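Putative nucleoside-diphosphate-sugar epimerase (Staphylococcus aureus subsp. aureus, PDB 3E48) is of uncharacterised function but, with a Rossmann-type NAD(P)H-binding domain, probably binds a dinucleotide cofactor and may act as a nucleoside-diphosphate-sugar epimerase. Local coordinates at residues L160-I172 against A244-E258. Numbering follows the deposited sequence.
Sequences LIYPAGDGRINYI and ASMYHAGARGLLDQE
Tyr-162 and Tyr-247 lie face to face in an offset stack, ring centroids 4.0 Å apart and planes 13° from parallel. Each overlaps the other's rim: Tyr-247 CZ sits over a face of the Tyr-162 ring, while CD1 of Tyr-162 covers a face of Tyr-247, beside a CH-pi contact from Tyr-162 CB. The edge of the Tyr-247 ring receives Ile-169 CD1, 3.8 Å from Tyr-247 CD1, and a water in the ring plane. That water, 2.6 Å from Tyr-247 OH, also bonds to Tyr-171 OH and, weakly, to Tyr-162 OH, tying three buried phenols together. Phe-229 of helix 226-231 packs against Tyr-162.

Next to the ring pair, the backbones come close. The type II' turn from Ala-164 to Gly-167 lies against the end of helix 239-251, with CA-H...O contacts running both ways: Ala-251 CA approaches Ala-164 O at 3.1 Å, and Gly-167 CA approaches Gly-250 O. Neither glycine puts a side chain between turn and helix end, which here meet through backbone atoms. The helix closes in a Schellman motif at Gly-253, and the chain then passes along strand 168-172, which pairs with strands 134-143 (parallel) and 194-203 (antiparallel) in the mixed sheet of the Rossmann-type core. Here Asn-170 N donates to Leu-255 O (2.9 Å). Leu-255 CD1 lies alongside Ile-169 CG1.

Farther along, Asp-256 OD2 meets the edge of the Arg-168 guanidinium in a long salt bridge, 3.9 Å from NE, with the two planes 75° apart; Glu-206 takes Arg-168 NH1, and Ser-201 binds Asp-256 OD1. With CG anti to the backbone N (chi1 -169°), the Asn-170 amide is carried across Glu-258 CG, 3.5 Å from ND2; its OD1 accepts from Gly-199 N, and a water links ND2 to Glu-258 OE1.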
ATOM      1  N   LEU B 160     -14.465  23.631 -16.623  1.00 17.30           N
ATOM      2  CA  LEU B 160     -13.874  22.797 -15.581  1.00 14.26           C
ATOM      3  C   LEU B 160     -13.103  21.776 -16.415  1.00 14.10           C
ATOM      4  O   LEU B 160     -13.702  21.058 -17.217  1.00 19.60           O
ATOM      5  CB  LEU B 160     -14.968  22.099 -14.772  1.00 14.93           C
ATOM      6  CG  LEU B 160     -14.489  21.225 -13.608  1.00 10.11           C
ATOM      7  CD1 LEU B 160     -13.828  22.097 -12.547  1.00 10.86           C
ATOM      8  CD2 LEU B 160     -15.680  20.477 -13.018  1.00 15.99           C
ATOM      9  N   ILE B 161     -11.787  21.712 -16.238  1.00 15.97           N
ATOM     10  CA  ILE B 161     -10.962  20.815 -17.045  1.00 16.98           C
ATOM     11  C   ILE B 161     -10.401  19.544 -16.406  1.00 15.93           C
ATOM     12  O   ILE B 161      -9.610  18.836 -17.039  1.00 13.68           O
ATOM     13  CB  ILE B 161      -9.776  21.591 -17.660  1.00 15.51           C
ATOM     14  CG1 ILE B 161      -8.859  22.114 -16.552  1.00 18.71           C
ATOM     15  CG2 ILE B 161     -10.300  22.752 -18.496  1.00 17.48           C
ATOM     16  CD1 ILE B 161      -7.618  22.817 -17.060  1.00 19.54           C
ATOM     17  N   TYR B 162     -10.792  19.249 -15.172  1.00 12.55           N
ATOM     18  CA  TYR B 162     -10.301  18.044 -14.507  1.00 14.09           C
ATOM     19  C   TYR B 162     -10.502  16.814 -15.393  1.00 11.68           C
ATOM     20  O   TYR B 162     -11.615  16.522 -15.820  1.00 15.68           O
ATOM     21  CB  TYR B 162     -11.028  17.820 -13.177  1.00  9.77           C
ATOM     22  CG  TYR B 162     -10.790  18.874 -12.115  1.00 11.73           C
ATOM     23  CD1 TYR B 162      -9.506  19.348 -11.839  1.00 15.11           C
ATOM     24  CD2 TYR B 162     -11.843  19.337 -11.328  1.00 12.61           C
ATOM     25  CE1 TYR B 162      -9.281  20.253 -10.796  1.00 15.00           C
ATOM     26  CE2 TYR B 162     -11.628  20.234 -10.288  1.00 18.33           C
ATOM     27  CZ  TYR B 162     -10.351  20.686 -10.024  1.00 12.05           C
ATOM     28  OH  TYR B 162     -10.149  21.550  -8.970  1.00 14.27           O
ATOM     29  N   PRO B 163      -9.418  16.080 -15.686  1.00 15.06           N
ATOM     30  CA  PRO B 163      -9.502  14.878 -16.527  1.00 13.38           C
ATOM     31  C   PRO B 163     -10.028  13.706 -15.714  1.00 12.29           C
ATOM     32  O   PRO B 163      -9.317  12.727 -15.478  1.00 13.81           O
ATOM     33  CB  PRO B 163      -8.060  14.674 -16.968  1.00 16.22           C
ATOM     34  CG  PRO B 163      -7.293  15.118 -15.755  1.00 14.52           C
ATOM     35  CD  PRO B 163      -8.018  16.393 -15.356  1.00 12.35           C
ATOM     36  N   ALA B 164     -11.281  13.814 -15.285  1.00 12.48           N
ATOM     37  CA  ALA B 164     -11.902  12.780 -14.467  1.00 10.47           C
ATOM     38  C   ALA B 164     -12.987  12.005 -15.199  1.00 10.57           C
ATOM     39  O   ALA B 164     -13.744  11.259 -14.580  1.00 10.33           O
ATOM     40  CB  ALA B 164     -12.483  13.409 -13.201  1.00 14.55           C
ATOM     41  N   GLY B 165     -13.062  12.176 -16.516  1.00 14.62           N
ATOM     42  CA  GLY B 165     -14.072  11.472 -17.285  1.00 17.71           C
ATOM     43  C   GLY B 165     -15.470  11.684 -16.732  1.00 15.27           C
ATOM     44  O   GLY B 165     -15.841  12.799 -16.372  1.00 15.84           O
ATOM     45  N   ASP B 166     -16.253  10.613 -16.665  1.00 14.69           N
ATOM     46  CA  ASP B 166     -17.615  10.700 -16.155  1.00 14.78           C
ATOM     47  C   ASP B 166     -17.670  10.181 -14.718  1.00 12.82           C
ATOM     48  O   ASP B 166     -18.735   9.827 -14.209  1.00 15.81           O
ATOM     49  CB  ASP B 166     -18.559   9.888 -17.050  1.00 22.88           C
ATOM     50  CG  ASP B 166     -18.488  10.314 -18.508  1.00 34.88           C
ATOM     51  OD1 ASP B 166     -18.620  11.526 -18.784  1.00 41.06           O
ATOM     52  OD2 ASP B 166     -18.304   9.438 -19.381  1.00 39.99           O
ATOM     53  N   GLY B 167     -16.512  10.152 -14.069  1.00 13.84           N
ATOM     54  CA  GLY B 167     -16.440   9.666 -12.703  1.00 12.68           C
ATOM     55  C   GLY B 167     -16.997  10.618 -11.660  1.00 12.89           C
ATOM     56  O   GLY B 167     -17.124  11.822 -11.892  1.00 12.90           O
ATOM     57  N   ARG B 168     -17.347  10.061 -10.505  1.00 10.06           N
ATOM     58  CA  ARG B 168     -17.874  10.839  -9.395  1.00  9.79           C
ATOM     59  C   ARG B 168     -16.792  10.868  -8.320  1.00 11.96           C
ATOM     60  O   ARG B 168     -16.232   9.828  -7.969  1.00  9.22           O
ATOM     61  CB  ARG B 168     -19.146  10.185  -8.849  1.00 12.98           C
ATOM     62  CG  ARG B 168     -20.282  10.106  -9.862  1.00 16.12           C
ATOM     63  CD  ARG B 168     -21.434   9.269  -9.330  1.00 15.22           C
ATOM     64  NE  ARG B 168     -22.033   9.857  -8.138  1.00 26.24           N
ATOM     65  CZ  ARG B 168     -22.708  11.002  -8.129  1.00 31.97           C
ATOM     66  NH1 ARG B 168     -22.877  11.687  -9.252  1.00 35.22           N
ATOM     67  NH2 ARG B 168     -23.217  11.463  -6.993  1.00 40.04           N
ATOM     68  N   ILE B 169     -16.493  12.058  -7.811  1.00  8.95           N
ATOM     69  CA  ILE B 169     -15.466  12.213  -6.787  1.00  8.07           C
ATOM     70  C   ILE B 169     -16.072  12.696  -5.481  1.00  9.61           C
ATOM     71  O   ILE B 169     -16.843  13.660  -5.462  1.00  8.69           O
ATOM     72  CB  ILE B 169     -14.380  13.231  -7.224  1.00  6.93           C
ATOM     73  CG1 ILE B 169     -13.588  12.686  -8.417  1.00 11.33           C
ATOM     74  CG2 ILE B 169     -13.419  13.508  -6.075  1.00 10.83           C
ATOM     75  CD1 ILE B 169     -12.696  13.697  -9.089  1.00 31.18           C
ATOM     76  N   ASN B 170     -15.728  12.034  -4.384  1.00  5.75           N
ATOM     77  CA  ASN B 170     -16.268  12.457  -3.107  1.00  8.11           C
ATOM     78  C   ASN B 170     -15.398  13.556  -2.511  1.00  7.55           C
ATOM     79  O   ASN B 170     -14.171  13.441  -2.446  1.00  7.29           O
ATOM     80  CB  ASN B 170     -16.394  11.280  -2.145  1.00  6.09           C
ATOM     81  CG  ASN B 170     -17.197  11.634  -0.913  1.00  6.63           C
ATOM     82  OD1 ASN B 170     -16.667  12.194   0.039  1.00  6.22           O
ATOM     83  ND2 ASN B 170     -18.490  11.329  -0.939  1.00  9.09           N
ATOM     84  N   TYR B 171     -16.068  14.629  -2.097  1.00  5.54           N
ATOM     85  CA  TYR B 171     -15.439  15.819  -1.529  1.00  5.82           C
ATOM     86  C   TYR B 171     -15.898  16.089  -0.106  1.00  8.10           C
ATOM     87  O   TYR B 171     -17.016  15.747   0.266  1.00  6.40           O
ATOM     88  CB  TYR B 171     -15.815  17.052  -2.346  1.00  5.83           C
ATOM     89  CG  TYR B 171     -15.090  17.223  -3.652  1.00  8.83           C
ATOM     90  CD1 TYR B 171     -13.901  17.948  -3.713  1.00  6.33           C
ATOM     91  CD2 TYR B 171     -15.618  16.711  -4.837  1.00  6.05           C
ATOM     92  CE1 TYR B 171     -13.257  18.171  -4.920  1.00  6.96           C
ATOM     93  CE2 TYR B 171     -14.980  16.924  -6.055  1.00  8.61           C
ATOM     94  CZ  TYR B 171     -13.799  17.658  -6.088  1.00  9.99           C
ATOM     95  OH  TYR B 171     -13.162  17.883  -7.286  1.00 11.21           O
ATOM     96  N   ILE B 172     -15.041  16.751   0.666  1.00  7.04           N
ATOM     97  CA  ILE B 172     -15.354  17.106   2.050  1.00 10.28           C
ATOM     98  C   ILE B 172     -14.465  18.292   2.466  1.00  7.44           C
ATOM     99  O   ILE B 172     -13.335  18.422   1.990  1.00  7.43           O
ATOM    100  CB  ILE B 172     -15.132  15.884   2.989  1.00  6.68           C
ATOM    101  CG1 ILE B 172     -15.536  16.234   4.423  1.00  8.08           C
ATOM    102  CG2 ILE B 172     -13.670  15.435   2.938  1.00 11.41           C
ATOM    103  CD1 ILE B 172     -15.539  15.040   5.359  1.00  5.71           C
ATOM    104  N   ALA B 244      -2.707  15.116 -12.018  1.00 10.16           N
ATOM    105  CA  ALA B 244      -3.468  14.488 -13.089  1.00  9.36           C
ATOM    106  C   ALA B 244      -3.850  13.059 -12.703  1.00  9.90           C
ATOM    107  O   ALA B 244      -4.979  12.632 -12.934  1.00  9.06           O
ATOM    108  CB  ALA B 244      -2.653  14.485 -14.385  1.00 10.89           C
ATOM    109  N   SER B 245      -2.915  12.331 -12.100  1.00 12.07           N
ATOM    110  CA  SER B 245      -3.174  10.947 -11.706  1.00 10.72           C
ATOM    111  C   SER B 245      -4.298  10.866 -10.677  1.00  8.87           C
ATOM    112  O   SER B 245      -5.004   9.857 -10.586  1.00  7.92           O
ATOM    113  CB  SER B 245      -1.904  10.288 -11.142  1.00 13.03           C
ATOM    114  OG  SER B 245      -1.619  10.711  -9.819  1.00 12.01           O
HETATM  115  N   MSE B 246      -4.468  11.933  -9.903  1.00  7.19           N
HETATM  116  CA  MSE B 246      -5.517  11.964  -8.895  1.00  9.89           C
HETATM  117  C   MSE B 246      -6.877  11.985  -9.594  1.00  8.68           C
HETATM  118  O   MSE B 246      -7.765  11.198  -9.269  1.00  7.82           O
HETATM  119  CB  MSE B 246      -5.346  13.194  -7.993  1.00 11.47           C
HETATM  120  CG  MSE B 246      -6.234  13.202  -6.760  1.00 12.22           C
HETATM  121 SE   MSE B 246      -5.686  14.581  -5.507  1.00 22.38          SE
HETATM  122  CE  MSE B 246      -6.399  16.106  -6.456  1.00 16.59           C
ATOM    123  N   TYR B 247      -7.043  12.870 -10.572  1.00  9.16           N
ATOM    124  CA  TYR B 247      -8.310  12.926 -11.287  1.00  9.54           C
ATOM    125  C   TYR B 247      -8.490  11.699 -12.175  1.00  7.71           C
ATOM    126  O   TYR B 247      -9.613  11.286 -12.453  1.00 11.17           O
ATOM    127  CB  TYR B 247      -8.399  14.230 -12.082  1.00  8.79           C
ATOM    128  CG  TYR B 247      -8.498  15.403 -11.131  1.00  9.21           C
ATOM    129  CD1 TYR B 247      -9.651  15.606 -10.373  1.00 11.01           C
ATOM    130  CD2 TYR B 247      -7.401  16.229 -10.888  1.00  9.14           C
ATOM    131  CE1 TYR B 247      -9.708  16.591  -9.389  1.00 10.38           C
ATOM    132  CE2 TYR B 247      -7.444  17.219  -9.903  1.00  9.79           C
ATOM    133  CZ  TYR B 247      -8.602  17.390  -9.156  1.00 11.98           C
ATOM    134  OH  TYR B 247      -8.644  18.333  -8.161  1.00  9.70           O
ATOM    135  N   HIS B 248      -7.380  11.106 -12.602  1.00  9.26           N
ATOM    136  CA  HIS B 248      -7.450   9.907 -13.424  1.00 12.49           C
ATOM    137  C   HIS B 248      -8.057   8.791 -12.569  1.00 12.77           C
ATOM    138  O   HIS B 248      -8.841   7.971 -13.052  1.00  8.32           O
ATOM    139  CB  HIS B 248      -6.055   9.521 -13.915  1.00 10.44           C
ATOM    140  CG  HIS B 248      -6.045   8.338 -14.835  1.00 20.34           C
ATOM    141  ND1 HIS B 248      -6.870   8.244 -15.934  1.00 22.22           N
ATOM    142  CD2 HIS B 248      -5.299   7.208 -14.824  1.00 22.67           C
ATOM    143  CE1 HIS B 248      -6.634   7.105 -16.563  1.00 25.73           C
ATOM    144  NE2 HIS B 248      -5.686   6.459 -15.910  1.00 28.58           N
ATOM    145  N   ALA B 249      -7.700   8.768 -11.288  1.00  8.51           N
ATOM    146  CA  ALA B 249      -8.253   7.763 -10.386  1.00  7.24           C
ATOM    147  C   ALA B 249      -9.760   8.005 -10.302  1.00 10.81           C
ATOM    148  O   ALA B 249     -10.545   7.068 -10.162  1.00 10.89           O
ATOM    149  CB  ALA B 249      -7.612   7.880  -9.002  1.00  8.32           C
ATOM    150  N   GLY B 250     -10.160   9.271 -10.389  1.00 10.23           N
ATOM    151  CA  GLY B 250     -11.572   9.601 -10.341  1.00  9.74           C
ATOM    152  C   GLY B 250     -12.284   9.110 -11.591  1.00 12.51           C
ATOM    153  O   GLY B 250     -13.444   8.694 -11.541  1.00 11.01           O
ATOM    154  N   ALA B 251     -11.583   9.162 -12.720  1.00 12.09           N
ATOM    155  CA  ALA B 251     -12.145   8.715 -13.991  1.00 11.76           C
ATOM    156  C   ALA B 251     -12.454   7.226 -13.930  1.00 15.43           C
ATOM    157  O   ALA B 251     -13.354   6.737 -14.613  1.00 17.54           O
ATOM    158  CB  ALA B 251     -11.163   8.999 -15.127  1.00 10.65           C
ATOM    159  N   ARG B 252     -11.701   6.510 -13.102  1.00 13.82           N
ATOM    160  CA  ARG B 252     -11.884   5.071 -12.951  1.00 13.74           C
ATOM    161  C   ARG B 252     -12.916   4.719 -11.884  1.00 13.79           C
ATOM    162  O   ARG B 252     -13.135   3.545 -11.592  1.00 15.39           O
ATOM    163  CB  ARG B 252     -10.551   4.416 -12.613  1.00 13.19           C
ATOM    164  CG  ARG B 252      -9.499   4.611 -13.681  1.00 15.70           C
ATOM    165  CD  ARG B 252      -8.259   3.809 -13.360  1.00 25.50           C
ATOM    166  NE  ARG B 252      -7.218   3.990 -14.365  1.00 23.73           N
ATOM    167  CZ  ARG B 252      -6.028   3.399 -14.318  1.00 23.03           C
ATOM    168  NH1 ARG B 252      -5.731   2.588 -13.313  1.00 21.59           N
ATOM    169  NH2 ARG B 252      -5.137   3.621 -15.276  1.00 29.02           N
ATOM    170  N   GLY B 253     -13.538   5.741 -11.304  1.00 13.71           N
ATOM    171  CA  GLY B 253     -14.550   5.521 -10.288  1.00 12.27           C
ATOM    172  C   GLY B 253     -14.015   5.110  -8.929  1.00 14.59           C
ATOM    173  O   GLY B 253     -14.773   4.631  -8.085  1.00 17.77           O
ATOM    174  N   LEU B 254     -12.720   5.311  -8.706  1.00  7.26           N
ATOM    175  CA  LEU B 254     -12.094   4.936  -7.441  1.00  8.34           C
ATOM    176  C   LEU B 254     -12.200   5.993  -6.343  1.00 10.84           C
ATOM    177  O   LEU B 254     -11.775   5.756  -5.211  1.00  8.31           O
ATOM    178  CB  LEU B 254     -10.617   4.595  -7.670  1.00  7.81           C
ATOM    179  CG  LEU B 254     -10.329   3.415  -8.607  1.00  9.10           C
ATOM    180  CD1 LEU B 254      -8.850   3.369  -8.945  1.00 12.83           C
ATOM    181  CD2 LEU B 254     -10.784   2.122  -7.942  1.00 12.02           C
ATOM    182  N   LEU B 255     -12.757   7.155  -6.673  1.00 10.04           N
ATOM    183  CA  LEU B 255     -12.898   8.229  -5.694  1.00  8.00           C
ATOM    184  C   LEU B 255     -14.339   8.455  -5.239  1.00  7.84           C
ATOM    185  O   LEU B 255     -14.621   9.396  -4.494  1.00  5.84           O
ATOM    186  CB  LEU B 255     -12.317   9.536  -6.254  1.00  8.82           C
ATOM    187  CG  LEU B 255     -10.853   9.469  -6.714  1.00  8.03           C
ATOM    188  CD1 LEU B 255     -10.344  10.862  -7.067  1.00  6.05           C
ATOM    189  CD2 LEU B 255     -10.002   8.861  -5.608  1.00  9.38           C
ATOM    190  N   ASP B 256     -15.252   7.595  -5.683  1.00  8.29           N
ATOM    191  CA  ASP B 256     -16.651   7.710  -5.281  1.00  7.50           C
ATOM    192  C   ASP B 256     -16.822   6.790  -4.080  1.00  9.92           C
ATOM    193  O   ASP B 256     -17.428   5.722  -4.168  1.00 11.83           O
ATOM    194  CB  ASP B 256     -17.581   7.297  -6.432  1.00 11.57           C
ATOM    195  CG  ASP B 256     -19.058   7.422  -6.075  1.00 14.67           C
ATOM    196  OD1 ASP B 256     -19.395   8.095  -5.077  1.00 11.57           O
ATOM    197  OD2 ASP B 256     -19.893   6.851  -6.807  1.00 16.86           O
ATOM    198  N   GLN B 257     -16.255   7.221  -2.956  1.00  8.57           N
ATOM    199  CA  GLN B 257     -16.296   6.456  -1.717  1.00  5.96           C
ATOM    200  C   GLN B 257     -17.068   7.196  -0.643  1.00  7.58           C
ATOM    201  O   GLN B 257     -16.811   8.374  -0.381  1.00  9.03           O
ATOM    202  CB  GLN B 257     -14.881   6.220  -1.204  1.00  7.59           C
ATOM    203  CG  GLN B 257     -13.957   5.533  -2.186  1.00  6.97           C
ATOM    204  CD  GLN B 257     -12.572   5.390  -1.603  1.00  7.94           C
ATOM    205  OE1 GLN B 257     -12.413   4.880  -0.491  1.00 12.67           O
ATOM    206  NE2 GLN B 257     -11.562   5.828  -2.344  1.00  7.44           N
ATOM    207  N   GLU B 258     -18.000   6.498  -0.009  1.00  6.59           N
ATOM    208  CA  GLU B 258     -18.798   7.103   1.047  1.00  8.13           C
ATOM    209  C   GLU B 258     -18.922   6.194   2.259  1.00 10.58           C
ATOM    210  O   GLU B 258     -18.755   4.979   2.165  1.00  9.54           O
ATOM    211  CB  GLU B 258     -20.197   7.428   0.529  1.00  9.29           C
ATOM    212  CG  GLU B 258     -20.215   8.299  -0.708  1.00  9.60           C
ATOM    213  CD  GLU B 258     -21.598   8.826  -1.014  1.00 16.11           C
ATOM    214  OE1 GLU B 258     -22.061   9.732  -0.293  1.00 21.36           O
ATOM    215  OE2 GLU B 258     -22.222   8.327  -1.970  1.00 16.43           O
TER
HETATM  216  O   HOH W   1     -10.690  19.512  -7.017  1.00 15.54           O
HETATM  217  O   HOH W   2      -8.581  10.506 -17.128  1.00 16.52           O
HETATM  218  O   HOH W   3     -14.788   7.908 -16.708  1.00 28.10           O
HETATM  219  O   HOH W   4     -20.406  10.873   1.573  1.00 16.51           O